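Local atomic coordinates of AA10A (Thermobifida fusca, PDB entry 5UIZ), a protein that is a copper-dependent lytic polysaccharide monooxygenase of family AA10, probably cleaving crystalline polysaccharides such as cellulose by oxidation. Residues S39-A44 with T135-D140; G86-W91 with Q211-C216; Q141-A146 with P181-Q186; Y148-V153 with V173-S178. All coordinates share one frame; numbering follows the deposited sequence. Where two conformers were deposited one is given.

Contact 1: S39-A44 with T135-D140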
loop_
_atom_site.group_PDB
_atom_site.type_symbol
_atom_site.label_atom_id
_atom_site.label_comp_id
_atom_site.label_asym_id
_atom_site.label_seq_id
_atom_site.Cartn_x
_atom_site.Cartn_y
_atom_site.Cartn_z
ATOM N N SER A 39 3.118 -3.553 -7.640
ATOM C CA SER A 39 2.356 -2.685 -6.727
ATOM C C SER A 39 0.948 -2.507 -7.238
ATOM O O SER A 39 0.614 -2.937 -8.375
ATOM C CB SER A 39 3.004 -1.299 -6.615
ATOM O OG SER A 39 2.648 -0.610 -5.427
ATOM N N VAL A 40 0.140 -1.854 -6.406
ATOM C CA VAL A 40 -1.224 -1.527 -6.745
ATOM C C VAL A 40 -1.117 -0.151 -7.408
ATOM O O VAL A 40 -0.701 0.818 -6.783
ATOM C CB VAL A 40 -2.141 -1.500 -5.516
ATOM C CG1 VAL A 40 -3.510 -0.949 -5.892
ATOM C CG2 VAL A 40 -2.310 -2.879 -4.954
ATOM N N ILE A 41 -1.458 -0.139 -8.686
ATOM C CA ILE A 41 -1.487 1.012 -9.563
ATOM C C ILE A 41 -2.748 1.861 -9.343
ATOM O O ILE A 41 -2.682 3.066 -9.467
ATOM C CB ILE A 41 -1.473 0.517 -11.041
ATOM C CG1 ILE A 41 -0.232 -0.337 -11.289
ATOM C CG2 ILE A 41 -1.516 1.661 -12.062
ATOM C CD1 ILE A 41 1.046 0.203 -10.643
ATOM N N ASN A 42 -3.888 1.203 -9.116
ATOM C CA ASN A 42 -5.154 1.860 -8.766
ATOM C C ASN A 42 -5.852 1.055 -7.679
ATOM O O ASN A 42 -6.043 -0.141 -7.831
ATOM C CB ASN A 42 -6.131 1.992 -9.955
ATOM C CG ASN A 42 -7.518 2.508 -9.522
ATOM O OD1 ASN A 42 -8.443 1.724 -9.252
ATOM N ND2 ASN A 42 -7.649 3.802 -9.410
ATOM N N PRO A 43 -6.205 1.699 -6.559
ATOM C CA PRO A 43 -5.820 3.037 -6.103
ATOM C C PRO A 43 -4.340 2.989 -5.751
ATOM O O PRO A 43 -3.913 2.127 -5.024
ATOM C CB PRO A 43 -6.678 3.283 -4.883
ATOM C CG PRO A 43 -6.996 1.937 -4.365
ATOM C CD PRO A 43 -6.996 1.000 -5.540
ATOM N N ALA A 44 -3.591 3.917 -6.326
ATOM C CA ALA A 44 -2.149 3.936 -6.225
ATOM C C ALA A 44 -1.688 3.839 -4.780
ATOM O O ALA A 44 -2.205 4.546 -3.909
ATOM C CB ALA A 44 -1.624 5.225 -6.809
ATOM N N THR A 135 -12.174 -1.068 -7.882
ATOM C CA THR A 135 -11.269 -2.056 -8.486
ATOM C C THR A 135 -9.824 -1.876 -8.019
ATOM O O THR A 135 -9.261 -0.790 -8.001
ATOM C CB THR A 135 -11.344 -1.999 -10.050
ATOM O OG1 THR A 135 -12.692 -2.309 -10.465
ATOM C CG2 THR A 135 -10.381 -2.996 -10.705
ATOM N N ILE A 136 -9.214 -2.986 -7.656
ATOM C CA ILE A 136 -7.816 -3.021 -7.379
ATOM C C ILE A 136 -7.109 -3.500 -8.617
ATOM O O ILE A 136 -7.391 -4.591 -9.105
ATOM C CB ILE A 136 -7.508 -3.964 -6.237
ATOM C CG1 ILE A 136 -8.312 -3.520 -4.989
ATOM C CG2 ILE A 136 -5.999 -4.054 -6.038
ATOM C CD1 ILE A 136 -7.552 -3.329 -3.691
ATOM N N HIS A 137 -6.169 -2.693 -9.106
ATOM C CA HIS A 137 -5.331 -3.067 -10.248
ATOM C C HIS A 137 -3.847 -3.179 -9.783
ATOM O O HIS A 137 -3.202 -2.202 -9.338
ATOM C CB HIS A 137 -5.547 -2.040 -11.353
ATOM C CG HIS A 137 -4.606 -2.160 -12.481
ATOM N ND1 HIS A 137 -4.316 -1.095 -13.298
ATOM C CD2 HIS A 137 -3.873 -3.209 -12.929
ATOM C CE1 HIS A 137 -3.455 -1.493 -14.215
ATOM N NE2 HIS A 137 -3.142 -2.760 -13.992
ATOM N N LEU A 138 -3.351 -4.390 -9.884
ATOM C CA LEU A 138 -2.016 -4.737 -9.523
ATOM C C LEU A 138 -1.261 -4.873 -10.818
ATOM O O LEU A 138 -1.780 -5.405 -11.810
ATOM C CB LEU A 138 -2.001 -6.086 -8.768
ATOM C CG LEU A 138 -0.596 -6.409 -8.205
ATOM C CD1 LEU A 138 -0.568 -5.959 -6.748
ATOM C CD2 LEU A 138 -0.120 -7.842 -8.323
ATOM N N TYR A 139 -0.028 -4.378 -10.825
ATOM C CA TYR A 139 0.886 -4.608 -11.902
ATOM C C TYR A 139 2.051 -5.358 -11.312
ATOM O O TYR A 139 2.620 -4.923 -10.334
ATOM C CB TYR A 139 1.367 -3.303 -12.501
ATOM C CG TYR A 139 2.354 -3.437 -13.631
ATOM C CD1 TYR A 139 1.973 -3.962 -14.846
ATOM C CD2 TYR A 139 3.656 -2.941 -13.532
ATOM C CE1 TYR A 139 2.858 -4.076 -15.905
ATOM C CE2 TYR A 139 4.537 -2.997 -14.621
ATOM C CZ TYR A 139 4.117 -3.587 -15.803
ATOM O OH TYR A 139 4.998 -3.699 -16.884
ATOM N N ASP A 140 2.426 -6.448 -11.955
ATOM C CA ASP A 140 3.562 -7.246 -11.530
ATOM C C ASP A 140 4.410 -7.516 -12.755
ATOM O O ASP A 140 4.020 -8.325 -13.590
ATOM C CB ASP A 140 3.037 -8.570 -10.963
ATOM C CG ASP A 140 4.168 -9.601 -10.726
ATOM O OD1 ASP A 140 5.352 -9.202 -10.665
ATOM O OD2 ASP A 140 3.853 -10.800 -10.651
#
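Backbone hydrogen bonds tie S39 to Y139 in both directions: S39 N reaches Y139 O at 3.1 Å, and Y139 N returns to S39 O at 2.9 Å, almost straight at 170°. The next bonding site is doubled. H137 O accepts I41 N at 2.8 Å and, more weakly, N42 N at 3.5 Å, while H137 N donates to N42 O at 2.9 Å. One carbonyl thus faces two successive amides, and the register slips by one residue between the V40–L138 and N42–H137 pairs.

Apolar contacts fall on both faces of the sheet. On the buried face V40 meets I136 and L138: its CG1, anti to the backbone N (chi1 171°), touches I136 CG2, and its CG2 lies 4.0 Å from L138 CD1, the two side chains crossing at about a right angle. L215, on strand 211-221, packs on V40 and L138. The extra residue of the bulge, I41, runs alongside H137 and Y139; its CG1 rests 3.6 Å from Y139 CB.

A CH-pi contact completes the set, with I41 CB over one face of the H137 imidazole, 4.3 Å from the ring centroid and displaced toward its rim. H137 NE2 is hydrogen-bonded to N184, which fixes the ring from the strand on the far side. The pairing holds a classic beta bulge, I41 and N42 opposite H137, within the three-stranded antiparallel sheet of the immunoglobulin-like LPMO core.

Contact 2: G86-W91 with Q211-C216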
loop_
_atom_site.group_PDB
_atom_site.type_symbol
_atom_site.label_atom_id
_atom_site.label_comp_id
_atom_site.label_asym_id
_atom_site.label_seq_id
_atom_site.Cartn_x
_atom_site.Cartn_y
_atom_site.Cartn_z
ATOM N N GLY A 86 9.317 -2.961 -4.738
ATOM C CA GLY A 86 10.083 -3.896 -3.920
ATOM C C GLY A 86 9.581 -4.041 -2.502
ATOM O O GLY A 86 10.351 -4.440 -1.622
ATOM N N LEU A 87 8.325 -3.687 -2.242
ATOM C CA LEU A 87 7.851 -3.647 -0.848
ATOM C C LEU A 87 7.294 -5.017 -0.454
ATOM O O LEU A 87 6.066 -5.208 -0.357
ATOM C CB LEU A 87 6.837 -2.531 -0.665
ATOM C CG LEU A 87 6.856 -1.878 0.694
ATOM C CD1 LEU A 87 5.976 -0.625 0.700
ATOM C CD2 LEU A 87 6.400 -2.845 1.784
ATOM N N TYR A 88 8.207 -5.957 -0.223
ATOM C CA TYR A 88 7.861 -7.314 0.129
ATOM C C TYR A 88 8.665 -7.900 1.244
ATOM O O TYR A 88 9.803 -7.473 1.546
ATOM C CB TYR A 88 8.020 -8.227 -1.073
ATOM C CG TYR A 88 9.428 -8.392 -1.575
ATOM C CD1 TYR A 88 10.270 -9.359 -1.024
ATOM C CD2 TYR A 88 9.900 -7.619 -2.640
ATOM C CE1 TYR A 88 11.559 -9.523 -1.481
ATOM C CE2 TYR A 88 11.174 -7.780 -3.121
ATOM C CZ TYR A 88 12.005 -8.749 -2.556
ATOM O OH TYR A 88 13.275 -8.908 -3.022
ATOM N N ARG A 89 8.085 -8.935 1.838
ATOM C CA ARG A 89 8.836 -9.770 2.746
ATOM C C ARG A 89 8.902 -11.181 2.213
ATOM O O ARG A 89 7.966 -11.647 1.589
ATOM C CB ARG A 89 8.207 -9.753 4.137
ATOM C CG ARG A 89 8.150 -8.391 4.812
ATOM C CD ARG A 89 7.593 -8.569 6.232
ATOM N NE ARG A 89 8.596 -9.221 7.055
ATOM C CZ ARG A 89 9.544 -8.592 7.721
ATOM N NH1 ARG A 89 10.443 -9.296 8.307
ATOM N NH2 ARG A 89 9.623 -7.292 7.762
ATOM N N ASP A 90 9.997 -11.867 2.505
ATOM C CA ASP A 90 10.123 -13.282 2.263
ATOM C C ASP A 90 9.912 -14.057 3.581
ATOM O O ASP A 90 10.231 -13.559 4.672
ATOM C CB ASP A 90 11.514 -13.614 1.743
ATOM C CG ASP A 90 11.754 -13.134 0.304
ATOM O OD1 ASP A 90 10.817 -12.974 -0.541
ATOM O OD2 ASP A 90 12.933 -12.944 0.041
ATOM N N TRP A 91 9.362 -15.260 3.454
ATOM C CA TRP A 91 9.286 -16.234 4.517
ATOM C C TRP A 91 8.384 -15.759 5.681
ATOM O O TRP A 91 8.639 -16.024 6.849
ATOM C CB TRP A 91 10.728 -16.623 4.978
ATOM C CG TRP A 91 11.497 -17.355 3.940
ATOM C CD1 TRP A 91 12.608 -16.908 3.280
ATOM C CD2 TRP A 91 11.265 -18.708 3.468
ATOM N NE1 TRP A 91 13.067 -17.891 2.403
ATOM C CE2 TRP A 91 12.268 -19.004 2.520
ATOM C CE3 TRP A 91 10.306 -19.678 3.753
ATOM C CZ2 TRP A 91 12.334 -20.236 1.848
ATOM C CZ3 TRP A 91 10.363 -20.895 3.087
ATOM C CH2 TRP A 91 11.395 -21.175 2.160
ATOM N N GLN A 211 6.811 -15.069 -0.819
ATOM C CA GLN A 211 7.121 -13.662 -0.908
ATOM C C GLN A 211 5.791 -12.959 -0.879
ATOM O O GLN A 211 4.858 -13.288 -1.661
ATOM C CB GLN A 211 7.835 -13.385 -2.218
ATOM C CG GLN A 211 8.169 -11.913 -2.443
ATOM C CD GLN A 211 9.166 -11.806 -3.559
ATOM O OE1 GLN A 211 8.788 -11.567 -4.678
ATOM N NE2 GLN A 211 10.447 -12.095 -3.264
ATOM N N THR A 212 5.694 -11.988 0.003
ATOM C CA THR A 212 4.472 -11.328 0.250
ATOM C C THR A 212 4.716 -9.822 0.139
ATOM O O THR A 212 5.612 -9.308 0.775
ATOM C CB THR A 212 3.940 -11.688 1.641
ATOM O OG1 THR A 212 3.813 -13.103 1.765
ATOM C CG2 THR A 212 2.573 -11.078 1.823
ATOM N N TYR A 213 3.858 -9.160 -0.649
ATOM C CA TYR A 213 3.820 -7.716 -0.796
ATOM C C TYR A 213 2.764 -7.079 0.058
ATOM O O TYR A 213 1.611 -7.613 0.197
ATOM C CB TYR A 213 3.563 -7.382 -2.255
ATOM C CG TYR A 213 4.708 -7.826 -3.128
ATOM C CD1 TYR A 213 4.863 -9.153 -3.474
ATOM C CD2 TYR A 213 5.641 -6.909 -3.608
ATOM C CE1 TYR A 213 5.928 -9.569 -4.267
ATOM C CE2 TYR A 213 6.705 -7.314 -4.402
ATOM C CZ TYR A 213 6.850 -8.653 -4.711
ATOM O OH TYR A 213 7.890 -9.063 -5.501
ATOM N N TYR A 214 3.130 -5.918 0.594
ATOM C CA TYR A 214 2.318 -5.160 1.536
ATOM C C TYR A 214 2.088 -3.748 1.006
ATOM O O TYR A 214 2.992 -2.931 0.950
ATOM C CB TYR A 214 2.968 -5.150 2.918
ATOM C CG TYR A 214 3.022 -6.539 3.519
ATOM C CD1 TYR A 214 1.873 -7.173 3.950
ATOM C CD2 TYR A 214 4.217 -7.223 3.615
ATOM C CE1 TYR A 214 1.942 -8.460 4.489
ATOM C CE2 TYR A 214 4.285 -8.519 4.076
ATOM C CZ TYR A 214 3.173 -9.126 4.531
ATOM O OH TYR A 214 3.252 -10.400 5.066
ATOM N N LEU A 215 0.855 -3.478 0.632
ATOM C CA LEU A 215 0.520 -2.358 -0.244
ATOM C C LEU A 215 -0.525 -1.474 0.361
ATOM O O LEU A 215 -1.691 -1.833 0.365
ATOM C CB LEU A 215 0.032 -2.912 -1.593
ATOM C CG LEU A 215 1.060 -3.904 -2.186
ATOM C CD1 LEU A 215 0.529 -4.740 -3.336
ATOM C CD2 LEU A 215 2.382 -3.204 -2.537
ATOM N N CYS A 216 -0.101 -0.342 0.940
ATOM C CA CYS A 216 -1.021 0.668 1.470
ATOM C C CYS A 216 -1.381 1.718 0.405
ATOM O O CYS A 216 -0.487 2.299 -0.248
ATOM C CB CYS A 216 -0.447 1.429 2.679
ATOM S SG CYS A 216 -0.362 0.482 4.218
HETATM O O HOH W 1 6.464 -13.881 2.593
#
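Y88 CB sits squarely over the Y213 ring, 3.6 Å from its centroid and 9° off the normal, a CH-pi contact set by the non-hydrogen-bonded pairing of the two residues. The chi1 of Y88 (66°), with CG between backbone N and carbonyl carbon, places its ring beside Y213 and against Q211. The two rings meet obliquely, with planes at 51°. Q211 NE2 lies over one face of the Y88 ring, toward its rim, 3.3 Å from CE1. This amide is held at both ends: NE2 donates to the syn lone pair of D90 OD1 at 2.9 Å, amide and carboxylate nearly coplanar, while OE1 accepts Y213 OH at 2.8 Å from above its carbonyl plane. Y213 OH is also hydrogen-bonded to the N-terminal amino group of H37, a copper ligand. The Y213 side chain is about 3 Å from the metal, consistent with the axial position, which in most AA10 enzymes is held by phenylalanine.

On the other face, R89 CG packs 3.9 Å from CE2 at the Y214 ring edge. These antiparallel strands belong to the LPMO beta-sandwich. R89 N–T212 O (2.7 Å) and T212 N–R89 O (2.8 Å) fix the register, and a water bridges R89 O to T212 OG1. Farther out, W204 stacks on Y213 and H96 binds Y214 OH.

Contact 3: Q141-A146 with P181-Q186. With CU (copper (II) ion), chain C.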
loop_
_atom_site.group_PDB
_atom_site.type_symbol
_atom_site.label_atom_id
_atom_site.label_comp_id
_atom_site.label_asym_id
_atom_site.label_seq_id
_atom_site.Cartn_x
_atom_site.Cartn_y
_atom_site.Cartn_z
ATOM N N GLN A 141 5.574 -6.880 -12.862
ATOM C CA GLN A 141 6.407 -7.021 -14.080
ATOM C C GLN A 141 6.950 -8.436 -14.277
ATOM O O GLN A 141 7.103 -8.876 -15.405
ATOM C CB GLN A 141 7.558 -5.992 -14.099
ATOM C CG GLN A 141 8.017 -5.513 -15.493
ATOM C CD GLN A 141 9.101 -6.361 -16.135
ATOM O OE1 GLN A 141 9.778 -7.153 -15.468
ATOM N NE2 GLN A 141 9.283 -6.181 -17.438
ATOM N N ALA A 142 7.186 -9.158 -13.194
ATOM C CA ALA A 142 7.688 -10.510 -13.279
ATOM C C ALA A 142 6.643 -11.590 -13.528
ATOM O O ALA A 142 7.022 -12.757 -13.716
ATOM C CB ALA A 142 8.447 -10.829 -11.995
ATOM N N SER A 143 5.348 -11.255 -13.529
ATOM C CA SER A 143 4.293 -12.252 -13.721
ATOM C C SER A 143 4.467 -13.450 -12.785
ATOM O O SER A 143 4.510 -14.563 -13.216
ATOM C CB SER A 143 4.284 -12.748 -15.189
ATOM O OG SER A 143 4.237 -11.639 -16.034
ATOM N N HIS A 144 4.643 -13.173 -11.516
ATOM C CA HIS A 144 4.748 -14.165 -10.488
ATOM C C HIS A 144 3.477 -14.981 -10.239
ATOM O O HIS A 144 3.569 -16.081 -9.655
ATOM C CB HIS A 144 5.141 -13.494 -9.151
ATOM C CG HIS A 144 6.531 -12.907 -9.141
ATOM N ND1 HIS A 144 7.643 -13.606 -9.571
ATOM C CD2 HIS A 144 6.984 -11.680 -8.751
ATOM C CE1 HIS A 144 8.721 -12.845 -9.433
ATOM N NE2 HIS A 144 8.349 -11.678 -8.930
ATOM N N GLY A 145 2.313 -14.450 -10.625
ATOM C CA GLY A 145 1.031 -14.945 -10.142
ATOM C C GLY A 145 0.788 -14.644 -8.666
ATOM O O GLY A 145 1.623 -14.062 -7.968
ATOM N N ALA A 146 -0.386 -15.017 -8.198
ATOM C CA ALA A 146 -0.778 -14.771 -6.835
ATOM C C ALA A 146 -1.470 -16.028 -6.302
ATOM O O ALA A 146 -2.285 -16.661 -7.027
ATOM C CB ALA A 146 -1.708 -13.591 -6.808
ATOM N N PRO A 181 -0.026 -16.403 -13.434
ATOM C CA PRO A 181 0.947 -15.428 -13.845
ATOM C C PRO A 181 0.395 -14.499 -14.915
ATOM O O PRO A 181 -0.204 -14.954 -15.873
ATOM C CB PRO A 181 2.070 -16.287 -14.422
ATOM C CG PRO A 181 1.906 -17.603 -13.794
ATOM C CD PRO A 181 0.473 -17.778 -13.567
ATOM N N ALA A 182 0.552 -13.208 -14.697
ATOM C CA ALA A 182 0.034 -12.162 -15.555
ATOM C C ALA A 182 0.678 -10.866 -15.087
ATOM O O ALA A 182 0.979 -10.713 -13.882
ATOM C CB ALA A 182 -1.439 -12.046 -15.411
ATOM N N GLN A 183 0.897 -9.936 -15.999
ATOM C CA GLN A 183 1.462 -8.661 -15.588
ATOM C C GLN A 183 0.442 -7.733 -14.966
ATOM O O GLN A 183 0.798 -6.901 -14.123
ATOM C CB GLN A 183 2.249 -7.993 -16.733
ATOM C CG GLN A 183 3.494 -8.809 -17.038
ATOM C CD GLN A 183 4.399 -8.184 -18.091
ATOM O OE1 GLN A 183 3.955 -7.884 -19.194
ATOM N NE2 GLN A 183 5.689 -8.038 -17.765
ATOM N N ASN A 184 -0.810 -7.869 -15.367
ATOM C CA ASN A 184 -1.885 -7.100 -14.819
ATOM C C ASN A 184 -2.940 -7.997 -14.217
ATOM O O ASN A 184 -3.429 -8.923 -14.857
ATOM C CB ASN A 184 -2.505 -6.227 -15.895
ATOM C CG ASN A 184 -1.540 -5.189 -16.408
ATOM O OD1 ASN A 184 -1.410 -4.061 -15.846
ATOM N ND2 ASN A 184 -0.777 -5.599 -17.408
ATOM N N ILE A 185 -3.298 -7.720 -12.974
ATOM C CA ILE A 185 -4.329 -8.466 -12.249
ATOM C C ILE A 185 -5.258 -7.434 -11.703
ATOM O O ILE A 185 -4.816 -6.399 -11.171
ATOM C CB ILE A 185 -3.745 -9.277 -11.120
ATOM C CG1 ILE A 185 -2.873 -10.422 -11.692
ATOM C CG2 ILE A 185 -4.855 -9.871 -10.263
ATOM C CD1 ILE A 185 -2.099 -11.272 -10.673
ATOM N N GLN A 186 -6.545 -7.663 -11.885
ATOM C CA GLN A 186 -7.529 -6.783 -11.280
ATOM C C GLN A 186 -8.769 -7.495 -10.832
ATOM O O GLN A 186 -9.115 -8.510 -11.395
ATOM C CB GLN A 186 -7.888 -5.649 -12.216
ATOM C CG GLN A 186 -8.659 -6.070 -13.447
ATOM C CD GLN A 186 -9.040 -4.885 -14.272
ATOM O OE1 GLN A 186 -8.271 -3.946 -14.351
ATOM N NE2 GLN A 186 -10.227 -4.925 -14.917
HETATM CU CU CU C . 9.365 -9.842 -8.236
HETATM O O HOH W 2 1.645 -11.572 -11.228
#
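P181 packs against the backbone of S143 and G145, its CB lying 3.2 Å from S143 O. The CA atoms of the two segments come nearest here, with 3.7 Å between those of P181 and G145, and the absence of a side chain on G145, whose phi is positive (69°), permits the approach.

A182 contributes through its backbone. Its carbonyl O accepts a hydrogen from a water at 2.9 Å, and the same water accepts G145 N at 3.0 Å, bridging the two segments where no direct backbone bond joins them. S143 CB packs near A182 N.

Q183 makes the direct polar link. With CG anti to the carbonyl carbon and the chain straight beyond it, the extended side chain carries its amide to the backbone of Q141, and NE2 donates to Q141 O at 2.9 Å. The bond is fairly straight at 162°; the acceptor lies in the Q183 amide plane, whereas the donor is tilted 20° from the carbonyl plane of Q141. Nearer the backbone, the CG of Q183 is 3.1 Å from S143 OG.

The CB of H144 points away from the 181-186 segment, and its ring NE2 binds the copper at 2.2 Å. D140 holds the backbone N of H144, and H37 binds the same metal; together the two histidines form the histidine brace characteristic of lytic polysaccharide monooxygenases.

Contact 4: Y148-V153 with V173-S178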
loop_
_atom_site.group_PDB
_atom_site.type_symbol
_atom_site.label_atom_id
_atom_site.label_comp_id
_atom_site.label_asym_id
_atom_site.label_seq_id
_atom_site.Cartn_x
_atom_site.Cartn_y
_atom_site.Cartn_z
ATOM N N TYR A 148 -3.015 -15.691 -3.394
ATOM C CA TYR A 148 -4.206 -14.949 -2.956
ATOM C C TYR A 148 -3.880 -13.465 -2.795
ATOM O O TYR A 148 -2.726 -13.076 -2.761
ATOM C CB TYR A 148 -4.710 -15.491 -1.603
ATOM C CG TYR A 148 -3.668 -15.387 -0.484
ATOM C CD1 TYR A 148 -3.505 -14.207 0.243
ATOM C CD2 TYR A 148 -2.869 -16.453 -0.159
ATOM C CE1 TYR A 148 -2.537 -14.098 1.245
ATOM C CE2 TYR A 148 -1.918 -16.358 0.847
ATOM C CZ TYR A 148 -1.775 -15.181 1.558
ATOM O OH TYR A 148 -0.828 -15.088 2.540
ATOM N N PHE A 149 -4.912 -12.668 -2.671
ATOM C CA PHE A 149 -4.832 -11.300 -2.226
ATOM C C PHE A 149 -5.753 -11.186 -1.043
ATOM O O PHE A 149 -6.858 -11.792 -1.080
ATOM C CB PHE A 149 -5.370 -10.358 -3.270
ATOM C CG PHE A 149 -4.560 -10.302 -4.503
ATOM C CD1 PHE A 149 -3.529 -9.374 -4.618
ATOM C CD2 PHE A 149 -4.843 -11.126 -5.556
ATOM C CE1 PHE A 149 -2.778 -9.298 -5.762
ATOM C CE2 PHE A 149 -4.103 -11.049 -6.721
ATOM C CZ PHE A 149 -3.062 -10.133 -6.827
ATOM N N LEU A 150 -5.315 -10.475 -0.011
ATOM C CA LEU A 150 -6.224 -10.015 1.087
ATOM C C LEU A 150 -6.358 -8.507 1.027
ATOM O O LEU A 150 -5.380 -7.835 0.810
ATOM C CB LEU A 150 -5.664 -10.418 2.450
ATOM C CG LEU A 150 -5.462 -11.918 2.572
ATOM C CD1 LEU A 150 -4.752 -12.286 3.867
ATOM C CD2 LEU A 150 -6.790 -12.635 2.486
ATOM N N VAL A 151 -7.560 -7.971 1.140
ATOM C CA VAL A 151 -7.755 -6.539 1.086
ATOM C C VAL A 151 -8.445 -6.120 2.341
ATOM O O VAL A 151 -9.583 -6.562 2.596
ATOM C CB VAL A 151 -8.572 -6.117 -0.143
ATOM C CG1 VAL A 151 -8.731 -4.595 -0.193
ATOM C CG2 VAL A 151 -7.899 -6.563 -1.415
ATOM N N TYR A 152 -7.740 -5.301 3.133
ATOM C CA TYR A 152 -8.260 -4.709 4.334
ATOM C C TYR A 152 -8.571 -3.220 4.092
ATOM O O TYR A 152 -7.911 -2.542 3.291
ATOM C CB TYR A 152 -7.227 -4.834 5.440
ATOM C CG TYR A 152 -6.940 -6.233 5.890
ATOM C CD1 TYR A 152 -6.042 -7.033 5.206
ATOM C CD2 TYR A 152 -7.545 -6.745 7.038
ATOM C CE1 TYR A 152 -5.793 -8.312 5.599
ATOM C CE2 TYR A 152 -7.266 -8.016 7.452
ATOM C CZ TYR A 152 -6.401 -8.805 6.711
ATOM O OH TYR A 152 -6.138 -10.053 7.111
ATOM N N VAL A 153 -9.560 -2.685 4.791
ATOM C CA VAL A 153 -9.847 -1.249 4.756
ATOM C C VAL A 153 -10.062 -0.756 6.190
ATOM O O VAL A 153 -10.706 -1.466 7.035
ATOM C CB VAL A 153 -11.068 -0.872 3.862
ATOM C CG1 VAL A 153 -11.151 0.638 3.695
ATOM C CG2 VAL A 153 -10.901 -1.450 2.460
ATOM N N VAL A 173 -12.057 -6.945 3.994
ATOM C CA VAL A 173 -13.241 -6.759 3.154
ATOM C C VAL A 173 -13.259 -7.662 1.887
ATOM O O VAL A 173 -14.272 -7.726 1.188
ATOM C CB VAL A 173 -13.418 -5.307 2.690
ATOM C CG1 VAL A 173 -13.576 -4.392 3.857
ATOM C CG2 VAL A 173 -12.302 -4.830 1.796
ATOM N N HIS A 174 -12.111 -8.243 1.561
ATOM C CA HIS A 174 -11.979 -9.057 0.400
ATOM C C HIS A 174 -10.857 -10.044 0.485
ATOM O O HIS A 174 -9.775 -9.784 1.009
ATOM C CB HIS A 174 -11.849 -8.212 -0.857
ATOM C CG HIS A 174 -12.207 -8.958 -2.092
ATOM N ND1 HIS A 174 -13.504 -9.064 -2.545
ATOM C CD2 HIS A 174 -11.435 -9.644 -2.970
ATOM C CE1 HIS A 174 -13.512 -9.781 -3.660
ATOM N NE2 HIS A 174 -12.264 -10.134 -3.943
ATOM N N GLN A 175 -11.122 -11.212 -0.066
ATOM C CA GLN A 175 -10.188 -12.290 -0.113
ATOM C C GLN A 175 -10.410 -12.957 -1.480
ATOM O O GLN A 175 -11.529 -13.292 -1.841
ATOM C CB GLN A 175 -10.466 -13.268 0.994
ATOM C CG GLN A 175 -9.689 -14.557 0.799
ATOM C CD GLN A 175 -10.321 -15.711 1.509
ATOM O OE1 GLN A 175 -11.186 -15.520 2.351
ATOM N NE2 GLN A 175 -9.903 -16.900 1.188
ATOM N N THR A 176 -9.344 -13.135 -2.227
ATOM C CA THR A 176 -9.398 -13.855 -3.493
ATOM C C THR A 176 -8.732 -15.202 -3.338
ATOM O O THR A 176 -8.043 -15.452 -2.371
ATOM C CB THR A 176 -8.653 -13.106 -4.621
ATOM O OG1 THR A 176 -7.227 -13.254 -4.485
ATOM C CG2 THR A 176 -9.043 -11.674 -4.682
ATOM N N GLY A 177 -8.900 -16.037 -4.353
ATOM C CA GLY A 177 -8.103 -17.241 -4.512
ATOM C C GLY A 177 -6.920 -16.893 -5.438
ATOM O O GLY A 177 -6.573 -15.679 -5.606
ATOM N N SER A 178 -6.328 -17.930 -6.060
ATOM C CA SER A 178 -5.117 -17.756 -6.831
ATOM C C SER A 178 -5.408 -17.176 -8.219
ATOM O O SER A 178 -6.503 -17.298 -8.724
ATOM C CB SER A 178 -4.376 -19.069 -6.939
ATOM O OG SER A 178 -5.199 -19.990 -7.566
#
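The F149 ring receives T176 OG1 at its edge, in plane, 3.4 Å from CD2. The imidazole of H174 likewise has the methyl CG2 of T176 at its edge. W204, from the adjacent strand 198-206, and F187, from strand 184-190 of the facing sheet, meet the F149 ring, and F187 also meets the H174 ring.

V151 O accepts both V173 N (2.9 Å) and H174 N (3.2 Å), a classic beta bulge. V173 CG2 lies 3.7 Å from V153 CG2.

T176 OG1 has two polar partners: it accepts F149 N at 3.0 Å and donates to G177 O at 2.8 Å on a lone pair of that carbonyl. Its chi1 of 76° tucks the hydroxyl between backbone N and carbonyl carbon, toward the F149 amide. T176 N in turn donates to F149 O, with an angle of 170°. With these two bonds to F149, the threonine hydroxyl takes the place of a main-chain carbonyl as acceptor for F149 N, carrying the hydrogen bonding on past the end of the strand 170-175.

Overall arrangement
Contact 1 and contact 4 face each other across the sandwich, their centres 13 Å apart, through I136 CD1–V151 CG1 (3.9 Å) and L138 CD2–F149 CE1 (4.0 Å). Contact 2 joins this core where L215 CD1 meets V40 CG2 at 3.8 Å. Contact 3 continues the sheet of contact 1, with probable hydrogen bonds from D140 N to Q183 O (2.7 Å) and from L138 N to I185 O (2.8 Å), and touches contact 4 through I185 and F149. The copper lies where contacts 2 and 3 converge: H144 NE2 is 4.3 Å from Q211 OE1. Contact 1 is more remote, the L138 side chain about 10 Å from the metal, and F149 of contact 4 about 12 Å.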